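Local coordinates for histidinol-phosphatase (Listeria monocytogenes str. 4b H7858, PDB 3DCP), which probably hydrolyses L-histidinol phosphate to L-histidinol and phosphate in histidine biosynthesis, using a cluster of metal ions bound in a PHP-type barrel, at residues T9-H14 with F72-H77; T16-E21 with H260-I265; M179-L184 with D222-G227. One frame throughout, in Å; residues are numbered along the deposited sequence.

Contact 1 of 3, residues T9-H14 with F72-H77; sequences TEFCPH and FKKMNH. With ZN (zinc ion), chain D.
The terminal methyl of Met75, a selenomethionine, touches both Phe11 and Thr9. Its CE lies 3.4 Å from Phe11 CD2, approaching the ring obliquely while the two side chains run past each other in opposite directions. The same methyl meets Thr9 tip to tip, with Met75 CE 3.7 Å from Thr9 CG2. This reach depends on a chain bent at chi2 (-37°) and again, less sharply, at chi3 (139°). Phe11 also touches the preceding residue of helix 68-81, Lys74, at its base, where Phe11 CE2 stands 4.0 Å from Lys74 CB.

The fold is a PHP barrel, akin to the TIM barrel; residues 9-14 belong to its loop between strand 3-7 and helix 20-29, and helix 68-81 packs behind that loop on the outside. The loop itself carries a metal ligand: His14 NE2 binds the zinc ion at 2.4 Å, together with His40 and His260. Cys12 SG sits over the centre of one face of the His14 imidazole.

Polar contact across the interface is a loose salt bridge, Glu10 OE2 to Lys74 NZ at 3.5 Å. Both groups have stronger partners elsewhere: Glu10 OE1 accepts from the backbone N of Val20, and Lys74 NZ pairs with Asp19. Within the loop, a type I turn runs from Thr9 to Cys12, and Thr9 OG1 accepts from Phe11 N at 3.0 Å (158°) in an ST turn. Thr9 OG1 also lies in the plane of the Phe11 ring, at its edge.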
loop_
_atom_site.group_PDB
_atom_site.type_symbol
_atom_site.label_atom_id
_atom_site.label_comp_id
_atom_site.label_asym_id
_atom_site.label_seq_id
_atom_site.Cartn_x
_atom_site.Cartn_y
_atom_site.Cartn_z
ATOM N N THR A 9 -7.207 -6.347 8.490
ATOM C CA THR A 9 -8.084 -7.015 9.445
ATOM C C THR A 9 -9.496 -7.268 8.940
ATOM O O THR A 9 -9.809 -7.044 7.770
ATOM C CB THR A 9 -8.220 -6.174 10.730
ATOM O OG1 THR A 9 -9.006 -5.004 10.449
ATOM C CG2 THR A 9 -6.850 -5.738 11.233
ATOM N N GLU A 10 -10.356 -7.712 9.855
ATOM C CA GLU A 10 -11.752 -7.977 9.543
ATOM C C GLU A 10 -12.492 -6.668 9.256
ATOM O O GLU A 10 -13.631 -6.678 8.785
ATOM C CB GLU A 10 -12.434 -8.719 10.704
ATOM C CG GLU A 10 -12.542 -7.924 12.014
ATOM C CD GLU A 10 -11.313 -8.051 12.914
ATOM O OE1 GLU A 10 -10.251 -8.513 12.442
ATOM O OE2 GLU A 10 -11.413 -7.676 14.103
ATOM N N PHE A 11 -11.840 -5.546 9.548
ATOM C CA PHE A 11 -12.428 -4.230 9.312
ATOM C C PHE A 11 -12.250 -3.801 7.855
ATOM O O PHE A 11 -12.632 -2.696 7.476
ATOM C CB PHE A 11 -11.795 -3.196 10.248
ATOM C CG PHE A 11 -12.379 -3.199 11.632
ATOM C CD1 PHE A 11 -13.503 -2.433 11.929
ATOM C CD2 PHE A 11 -11.812 -3.974 12.639
ATOM C CE1 PHE A 11 -14.053 -2.438 13.205
ATOM C CE2 PHE A 11 -12.354 -3.987 13.923
ATOM C CZ PHE A 11 -13.475 -3.217 14.206
ATOM N N CYS A 12 -11.665 -4.682 7.046
ATOM C CA CYS A 12 -11.457 -4.411 5.628
ATOM C C CYS A 12 -12.599 -5.048 4.843
ATOM O O CYS A 12 -12.741 -6.266 4.813
ATOM C CB CYS A 12 -10.120 -4.987 5.161
ATOM S SG CYS A 12 -9.831 -4.759 3.393
ATOM N N PRO A 13 -13.421 -4.224 4.180
ATOM C CA PRO A 13 -14.560 -4.718 3.399
ATOM C C PRO A 13 -14.228 -5.755 2.330
ATOM O O PRO A 13 -15.033 -6.639 2.059
ATOM C CB PRO A 13 -15.150 -3.439 2.805
ATOM C CG PRO A 13 -14.754 -2.381 3.803
ATOM C CD PRO A 13 -13.329 -2.760 4.097
ATOM N N HIS A 14 -13.052 -5.651 1.718
ATOM C CA HIS A 14 -12.675 -6.604 0.681
ATOM C C HIS A 14 -11.709 -7.677 1.164
ATOM O O HIS A 14 -11.142 -8.416 0.357
ATOM C CB HIS A 14 -12.060 -5.887 -0.517
ATOM C CG HIS A 14 -10.946 -4.960 -0.157
ATOM N ND1 HIS A 14 -11.164 -3.667 0.270
ATOM C CD2 HIS A 14 -9.603 -5.146 -0.128
ATOM C CE1 HIS A 14 -10.005 -3.097 0.547
ATOM N NE2 HIS A 14 -9.043 -3.973 0.315
ATOM N N PHE A 72 -9.957 0.906 16.578
ATOM C CA PHE A 72 -8.923 1.148 17.573
ATOM C C PHE A 72 -9.135 0.307 18.824
ATOM O O PHE A 72 -8.189 -0.247 19.373
ATOM C CB PHE A 72 -8.859 2.634 17.943
ATOM C CG PHE A 72 -8.134 3.472 16.933
ATOM C CD1 PHE A 72 -6.807 3.214 16.624
ATOM C CD2 PHE A 72 -8.781 4.510 16.281
ATOM C CE1 PHE A 72 -6.129 3.985 15.685
ATOM C CE2 PHE A 72 -8.112 5.288 15.339
ATOM C CZ PHE A 72 -6.788 5.025 15.040
ATOM N N LYS A 73 -10.379 0.203 19.276
ATOM C CA LYS A 73 -10.650 -0.592 20.464
ATOM C C LYS A 73 -10.164 -2.030 20.279
ATOM O O LYS A 73 -9.414 -2.550 21.108
ATOM C CB LYS A 73 -12.146 -0.588 20.775
ATOM C CG LYS A 73 -12.517 -1.400 22.004
ATOM C CD LYS A 73 -14.025 -1.469 22.195
ATOM C CE LYS A 73 -14.375 -2.369 23.378
ATOM N NZ LYS A 73 -15.831 -2.653 23.472
ATOM N N LYS A 74 -10.590 -2.665 19.188
ATOM C CA LYS A 74 -10.214 -4.048 18.903
ATOM C C LYS A 74 -8.701 -4.225 18.786
ATOM O O LYS A 74 -8.124 -5.098 19.432
ATOM C CB LYS A 74 -10.887 -4.521 17.613
ATOM C CG LYS A 74 -10.516 -5.942 17.168
ATOM C CD LYS A 74 -11.061 -6.991 18.131
ATOM C CE LYS A 74 -11.258 -8.343 17.453
ATOM N NZ LYS A 74 -9.995 -8.975 17.025
HETATM N N MSE A 75 -8.061 -3.398 17.960
HETATM C CA MSE A 75 -6.615 -3.482 17.770
HETATM C C MSE A 75 -5.829 -3.203 19.049
HETATM O O MSE A 75 -4.822 -3.859 19.307
HETATM C CB MSE A 75 -6.159 -2.530 16.661
HETATM C CG MSE A 75 -6.814 -2.799 15.312
HETATM SE SE MSE A 75 -7.089 -4.702 14.964
HETATM C CE MSE A 75 -8.860 -4.594 14.181
ATOM N N ASN A 76 -6.262 -2.230 19.848
ATOM C CA ASN A 76 -5.557 -1.951 21.097
ATOM C C ASN A 76 -5.699 -3.145 22.037
ATOM O O ASN A 76 -4.818 -3.418 22.845
ATOM C CB ASN A 76 -6.093 -0.679 21.763
ATOM C CG ASN A 76 -5.380 0.572 21.277
ATOM O OD1 ASN A 76 -4.170 0.718 21.459
ATOM N ND2 ASN A 76 -6.126 1.478 20.653
ATOM N N HIS A 77 -6.803 -3.870 21.912
ATOM C CA HIS A 77 -7.017 -5.059 22.732
ATOM C C HIS A 77 -6.037 -6.168 22.327
ATOM O O HIS A 77 -5.412 -6.809 23.172
ATOM C CB HIS A 77 -8.455 -5.549 22.562
ATOM C CG HIS A 77 -8.720 -6.882 23.188
ATOM N ND1 HIS A 77 -8.950 -8.020 22.444
ATOM C CD2 HIS A 77 -8.783 -7.258 24.485
ATOM C CE1 HIS A 77 -9.143 -9.042 23.259
ATOM N NE2 HIS A 77 -9.046 -8.606 24.502
HETATM ZN ZN ZN D . -6.844 -4.104 1.127
#

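Contact 2 of 3, residues T16-E21 with H260-I265; sequences THDDVE and HGVQDI. With ZN (zinc ion), chain D.
A single carboxylate oxygen, Asp18 OD2, ties the approach to helix 20-29 to the loop that follows strand 253-256, although 238 residues of chain separate the two segments. In this PHP barrel, related to the TIM barrel, the contact thus brings together a loop near the start of the chain and one near its end, at the rim of the metal site. Asp18 OD2 accepts from Val262 N at 2.9 Å along a nearly straight line (164°), through the lone pair turned away from OD1. It also accepts a hydrogen bond from a water at 2.8 Å, and that water in turn accepts from Gln263 N. One oxygen thereby serves two successive backbone amides, one directly and one through solvent.

With CG anti to the carbonyl carbon (chi1 -71°), the Asp18 side chain crosses that of Val262 at about a right angle, and Asp18 OD2 comes 3.6 Å from Val262 CG2. It also passes over Gly261, whose CA is 3.4 Å from Asp18 OD2. The Thr16 methyl is modelled too close to His260 O, so its placing against Gly261 is doubtful. Thr16 N donates to His260 O, although the position of that carbonyl oxygen is less certain.

Each segment is also braced internally. Asp19 is the N-cap of helix 20-29, its OD1 accepting from Glu21 N. Asp264 folds back so that OD2 takes the amide of His260, again through its anti lone pair and almost straight (171°). This bond probably helps to hold the backbone of a metal ligand whose imidazole stacks with that of His8: His260 NE2 binds the zinc ion at 2.3 Å.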
loop_
_atom_site.group_PDB
_atom_site.type_symbol
_atom_site.label_atom_id
_atom_site.label_comp_id
_atom_site.label_asym_id
_atom_site.label_seq_id
_atom_site.Cartn_x
_atom_site.Cartn_y
_atom_site.Cartn_z
ATOM N N THR A 16 -10.640 -11.080 3.690
ATOM C CA THR A 16 -11.194 -12.414 3.843
ATOM C C THR A 16 -12.110 -12.451 5.065
ATOM O O THR A 16 -12.805 -13.440 5.313
ATOM C CB THR A 16 -10.067 -13.437 4.043
ATOM O OG1 THR A 16 -10.591 -14.763 3.910
ATOM C CG2 THR A 16 -9.462 -13.272 5.424
ATOM N N HIS A 17 -12.092 -11.362 5.824
ATOM C CA HIS A 17 -12.880 -11.228 7.044
ATOM C C HIS A 17 -12.389 -12.101 8.193
ATOM O O HIS A 17 -13.068 -12.220 9.215
ATOM C CB HIS A 17 -14.367 -11.488 6.782
ATOM C CG HIS A 17 -14.998 -10.471 5.886
ATOM N ND1 HIS A 17 -15.074 -10.632 4.519
ATOM C CD2 HIS A 17 -15.503 -9.242 6.147
ATOM C CE1 HIS A 17 -15.596 -9.545 3.977
ATOM N NE2 HIS A 17 -15.866 -8.686 4.943
ATOM N N ASP A 18 -11.214 -12.711 8.035
ATOM C CA ASP A 18 -10.654 -13.500 9.126
ATOM C C ASP A 18 -10.441 -12.532 10.287
ATOM O O ASP A 18 -10.278 -11.327 10.083
ATOM C CB ASP A 18 -9.290 -14.104 8.772
ATOM C CG ASP A 18 -9.377 -15.226 7.755
ATOM O OD1 ASP A 18 -10.492 -15.716 7.482
ATOM O OD2 ASP A 18 -8.310 -15.619 7.232
ATOM N N ASP A 19 -10.420 -13.064 11.500
ATOM C CA ASP A 19 -10.212 -12.234 12.669
ATOM C C ASP A 19 -8.723 -11.934 12.814
ATOM O O ASP A 19 -7.882 -12.825 12.684
ATOM C CB ASP A 19 -10.727 -12.952 13.916
ATOM C CG ASP A 19 -10.734 -12.061 15.141
ATOM O OD1 ASP A 19 -9.665 -11.533 15.511
ATOM O OD2 ASP A 19 -11.817 -11.890 15.734
ATOM N N VAL A 20 -8.406 -10.672 13.085
ATOM C CA VAL A 20 -7.024 -10.246 13.261
ATOM C C VAL A 20 -6.295 -11.104 14.290
ATOM O O VAL A 20 -5.096 -11.359 14.160
ATOM C CB VAL A 20 -6.950 -8.763 13.711
ATOM C CG1 VAL A 20 -7.745 -8.559 14.998
ATOM C CG2 VAL A 20 -5.499 -8.349 13.912
ATOM N N GLU A 21 -7.012 -11.552 15.314
ATOM C CA GLU A 21 -6.382 -12.355 16.352
ATOM C C GLU A 21 -5.801 -13.646 15.797
ATOM O O GLU A 21 -4.718 -14.067 16.191
ATOM C CB GLU A 21 -7.377 -12.677 17.472
ATOM C CG GLU A 21 -6.736 -13.408 18.643
ATOM C CD GLU A 21 -7.507 -13.242 19.939
ATOM O OE1 GLU A 21 -8.491 -12.472 19.960
ATOM O OE2 GLU A 21 -7.121 -13.878 20.942
ATOM N N HIS A 260 -4.510 -10.083 4.134
ATOM C CA HIS A 260 -5.927 -9.778 4.312
ATOM C C HIS A 260 -6.611 -11.002 4.897
ATOM O O HIS A 260 -7.840 -11.089 4.937
ATOM C CB HIS A 260 -6.582 -9.404 2.981
ATOM C CG HIS A 260 -6.105 -8.099 2.432
ATOM N ND1 HIS A 260 -4.815 -7.908 1.985
ATOM C CD2 HIS A 260 -6.730 -6.907 2.294
ATOM C CE1 HIS A 260 -4.665 -6.656 1.596
ATOM N NE2 HIS A 260 -5.811 -6.025 1.774
ATOM N N GLY A 261 -5.790 -11.942 5.354
ATOM C CA GLY A 261 -6.286 -13.169 5.947
ATOM C C GLY A 261 -5.149 -13.987 6.527
ATOM O O GLY A 261 -3.976 -13.703 6.274
ATOM N N VAL A 262 -5.499 -15.008 7.304
ATOM C CA VAL A 262 -4.516 -15.875 7.948
ATOM C C VAL A 262 -3.554 -16.553 6.965
ATOM O O VAL A 262 -2.351 -16.639 7.217
ATOM C CB VAL A 262 -5.225 -16.966 8.789
ATOM C CG1 VAL A 262 -4.198 -17.917 9.392
ATOM C CG2 VAL A 262 -6.059 -16.315 9.888
ATOM N N GLN A 263 -4.082 -17.014 5.839
ATOM C CA GLN A 263 -3.258 -17.703 4.859
ATOM C C GLN A 263 -2.219 -16.827 4.179
ATOM O O GLN A 263 -1.275 -17.346 3.589
ATOM C CB GLN A 263 -4.140 -18.394 3.814
ATOM C CG GLN A 263 -4.932 -19.553 4.394
ATOM C CD GLN A 263 -4.048 -20.476 5.215
ATOM O OE1 GLN A 263 -3.058 -21.004 4.710
ATOM N NE2 GLN A 263 -4.395 -20.667 6.486
ATOM N N ASP A 264 -2.375 -15.509 4.267
ATOM C CA ASP A 264 -1.414 -14.599 3.650
ATOM C C ASP A 264 -0.200 -14.353 4.545
ATOM O O ASP A 264 0.867 -13.970 4.067
ATOM C CB ASP A 264 -2.044 -13.229 3.358
ATOM C CG ASP A 264 -3.186 -13.295 2.365
ATOM O OD1 ASP A 264 -3.220 -14.223 1.526
ATOM O OD2 ASP A 264 -4.046 -12.386 2.419
ATOM N N ILE A 265 -0.380 -14.543 5.849
ATOM C CA ILE A 265 0.680 -14.290 6.820
ATOM C C ILE A 265 2.017 -14.934 6.459
ATOM O O ILE A 265 2.089 -16.134 6.200
ATOM C CB ILE A 265 0.258 -14.767 8.233
ATOM C CG1 ILE A 265 -1.017 -14.036 8.680
ATOM C CG2 ILE A 265 1.378 -14.517 9.231
ATOM C CD1 ILE A 265 -0.855 -12.538 8.853
HETATM ZN ZN ZN D . -6.844 -4.104 1.127
HETATM O O HOH W 1 -6.830 -16.667 5.117
#

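Contact 3 of 3, residues M179-L184 with D222-G227; sequences MGHISL and DFNTAG. With FE (Fe (III) ion), chain E.
This is a buried contact close to the centre of the chain, joining the loop after strand 178-179 to the end of the neighbouring parallel strand 220-224 in the PHP barrel. It lies at the ends of barrel strands where the metal ions gather, as in TIM-barrel metalloenzymes. The last regular link between the strands is Asp222 N to Met179 O, 3.0 Å, after which the chain of residues 180-184 turns off. A water fills the step there, donating to both Met179 O and Asp222 O and accepting from Ile182 N.

Beyond that point the Asp222 carboxylate takes over. CG stands anti to the backbone N (chi1 169°), which carries OD2 across Gly180 to His181 N. The bond from His181 N to Asp222 OD2 is 2.9 Å long and nearly straight (168°), and it uses the lone pair directed away from OD1. On its other, syn side Asp222 OD2 accepts from Asn224 ND2 at 3.1 Å, lying in the plane of the asparagine amide. A weak bond from His6 ND1 adds to these, so this buried oxygen is gripped by several donors.

Asn224 and His181 point the same way, side by side, their planes 54° apart, and Asn224 ND2 comes to the imidazole edge at CD2. The amide is fixed at both ends: ND2 also donates to Asp258, and OD1 accepts from Ala226 N in an Asx turn. Leu184 CD1 covers one face of the His181 ring. Glu93 and His123 are further ligands of the iron, which His181 NE2 binds at 2.3 Å.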
loop_
_atom_site.group_PDB
_atom_site.type_symbol
_atom_site.label_atom_id
_atom_site.label_comp_id
_atom_site.label_asym_id
_atom_site.label_seq_id
_atom_site.Cartn_x
_atom_site.Cartn_y
_atom_site.Cartn_z
HETATM N N MSE A 179 6.288 4.541 2.163
HETATM C CA MSE A 179 5.492 4.560 0.929
HETATM C C MSE A 179 5.076 3.151 0.494
HETATM O O MSE A 179 5.922 2.282 0.273
HETATM C CB MSE A 179 6.281 5.246 -0.197
HETATM C CG MSE A 179 6.834 6.629 0.168
HETATM SE SE MSE A 179 5.466 7.965 0.600
HETATM C CE MSE A 179 5.535 7.841 2.533
ATOM N N GLY A 180 3.768 2.945 0.354
ATOM C CA GLY A 180 3.253 1.633 -0.016
ATOM C C GLY A 180 3.484 1.155 -1.443
ATOM O O GLY A 180 3.386 1.937 -2.388
ATOM N N HIS A 181 3.799 -0.135 -1.581
ATOM C CA HIS A 181 3.994 -0.804 -2.877
ATOM C C HIS A 181 4.142 0.157 -4.055
ATOM O O HIS A 181 3.212 0.305 -4.845
ATOM C CB HIS A 181 2.801 -1.733 -3.135
ATOM C CG HIS A 181 1.472 -1.108 -2.821
ATOM N ND1 HIS A 181 1.067 0.091 -3.365
ATOM C CD2 HIS A 181 0.462 -1.514 -2.012
ATOM C CE1 HIS A 181 -0.136 0.399 -2.909
ATOM N NE2 HIS A 181 -0.524 -0.559 -2.087
ATOM N N ILE A 182 5.318 0.764 -4.214
ATOM C CA ILE A 182 5.509 1.764 -5.264
ATOM C C ILE A 182 5.562 1.338 -6.728
ATOM O O ILE A 182 5.977 2.119 -7.580
ATOM C CB ILE A 182 6.736 2.669 -4.978
ATOM C CG1 ILE A 182 8.019 1.845 -4.960
ATOM C CG2 ILE A 182 6.544 3.400 -3.648
ATOM C CD1 ILE A 182 9.276 2.699 -4.920
ATOM N N SER A 183 5.135 0.120 -7.032
ATOM C CA SER A 183 5.092 -0.317 -8.419
ATOM C C SER A 183 3.775 -1.056 -8.634
ATOM O O SER A 183 3.711 -2.054 -9.359
ATOM C CB SER A 183 6.275 -1.224 -8.747
ATOM O OG SER A 183 6.225 -2.414 -7.985
ATOM N N LEU A 184 2.730 -0.541 -7.994
ATOM C CA LEU A 184 1.391 -1.114 -8.066
ATOM C C LEU A 184 0.853 -1.123 -9.492
ATOM O O LEU A 184 -0.072 -1.871 -9.810
ATOM C CB LEU A 184 0.435 -0.340 -7.159
ATOM C CG LEU A 184 -0.933 -1.002 -6.964
ATOM C CD1 LEU A 184 -0.772 -2.306 -6.178
ATOM C CD2 LEU A 184 -1.849 -0.046 -6.221
ATOM N N ASP A 222 7.855 0.281 1.517
ATOM C CA ASP A 222 7.088 -0.929 1.803
ATOM C C ASP A 222 7.535 -1.995 0.789
ATOM O O ASP A 222 7.301 -1.832 -0.406
ATOM C CB ASP A 222 5.599 -0.573 1.646
ATOM C CG ASP A 222 4.662 -1.777 1.646
ATOM O OD1 ASP A 222 4.794 -2.664 2.514
ATOM O OD2 ASP A 222 3.738 -1.797 0.793
ATOM N N PHE A 223 8.261 -3.016 1.250
ATOM C CA PHE A 223 8.691 -4.110 0.367
ATOM C C PHE A 223 7.542 -5.097 0.417
ATOM O O PHE A 223 7.482 -5.983 1.273
ATOM C CB PHE A 223 9.984 -4.766 0.865
ATOM C CG PHE A 223 10.542 -5.801 -0.080
ATOM C CD1 PHE A 223 9.914 -7.037 -0.232
ATOM C CD2 PHE A 223 11.688 -5.535 -0.828
ATOM C CE1 PHE A 223 10.418 -7.996 -1.118
ATOM C CE2 PHE A 223 12.201 -6.481 -1.717
ATOM C CZ PHE A 223 11.567 -7.715 -1.865
ATOM N N ASN A 224 6.612 -4.897 -0.508
ATOM C CA ASN A 224 5.366 -5.645 -0.567
ATOM C C ASN A 224 5.417 -6.910 -1.432
ATOM O O ASN A 224 5.649 -6.844 -2.638
ATOM C CB ASN A 224 4.289 -4.677 -1.063
ATOM C CG ASN A 224 2.889 -5.143 -0.757
ATOM O OD1 ASN A 224 2.491 -6.246 -1.140
ATOM N ND2 ASN A 224 2.119 -4.288 -0.085
ATOM N N THR A 225 5.159 -8.058 -0.806
ATOM C CA THR A 225 5.214 -9.347 -1.495
ATOM C C THR A 225 3.873 -9.810 -2.047
ATOM O O THR A 225 3.785 -10.878 -2.649
ATOM C CB THR A 225 5.735 -10.458 -0.567
ATOM O OG1 THR A 225 4.865 -10.577 0.567
ATOM C CG2 THR A 225 7.161 -10.147 -0.096
ATOM N N ALA A 226 2.829 -9.014 -1.836
ATOM C CA ALA A 226 1.497 -9.365 -2.312
ATOM C C ALA A 226 1.517 -9.702 -3.803
ATOM O O ALA A 226 0.819 -10.606 -4.247
ATOM C CB ALA A 226 0.520 -8.217 -2.047
ATOM N N GLY A 227 2.334 -8.974 -4.557
ATOM C CA GLY A 227 2.416 -9.182 -5.993
ATOM C C GLY A 227 2.812 -10.581 -6.430
ATOM O O GLY A 227 2.438 -11.026 -7.517
HETATM FE FE FE E . -2.494 -0.942 -0.919
HETATM O O HOH W 2 7.036 0.426 -1.831
HETATM O O HOH W 3 -2.674 -2.091 -3.058
#

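How the contacts relate
Contact 3 lies deep in the barrel, whereas contact 2 is at the surface and contact 1 is partly buried between loop and outer helix. Contacts 1 and 2 are neighbours, with centres 11 Å apart: both draw on residues 9-21, which lead into helix 20-29, and each supplies one histidine to the same zinc ion. Contact 3 stands about 21 and 19 Å from them between centres, touches neither, and serves an iron instead. Their chemistry differs. Contact 1 combines a methyl-centred apolar cluster with a loose ion pair, contact 2 relies on a carboxylate, a water and a backbone bond, and contact 3 on a buried hydrogen-bond network.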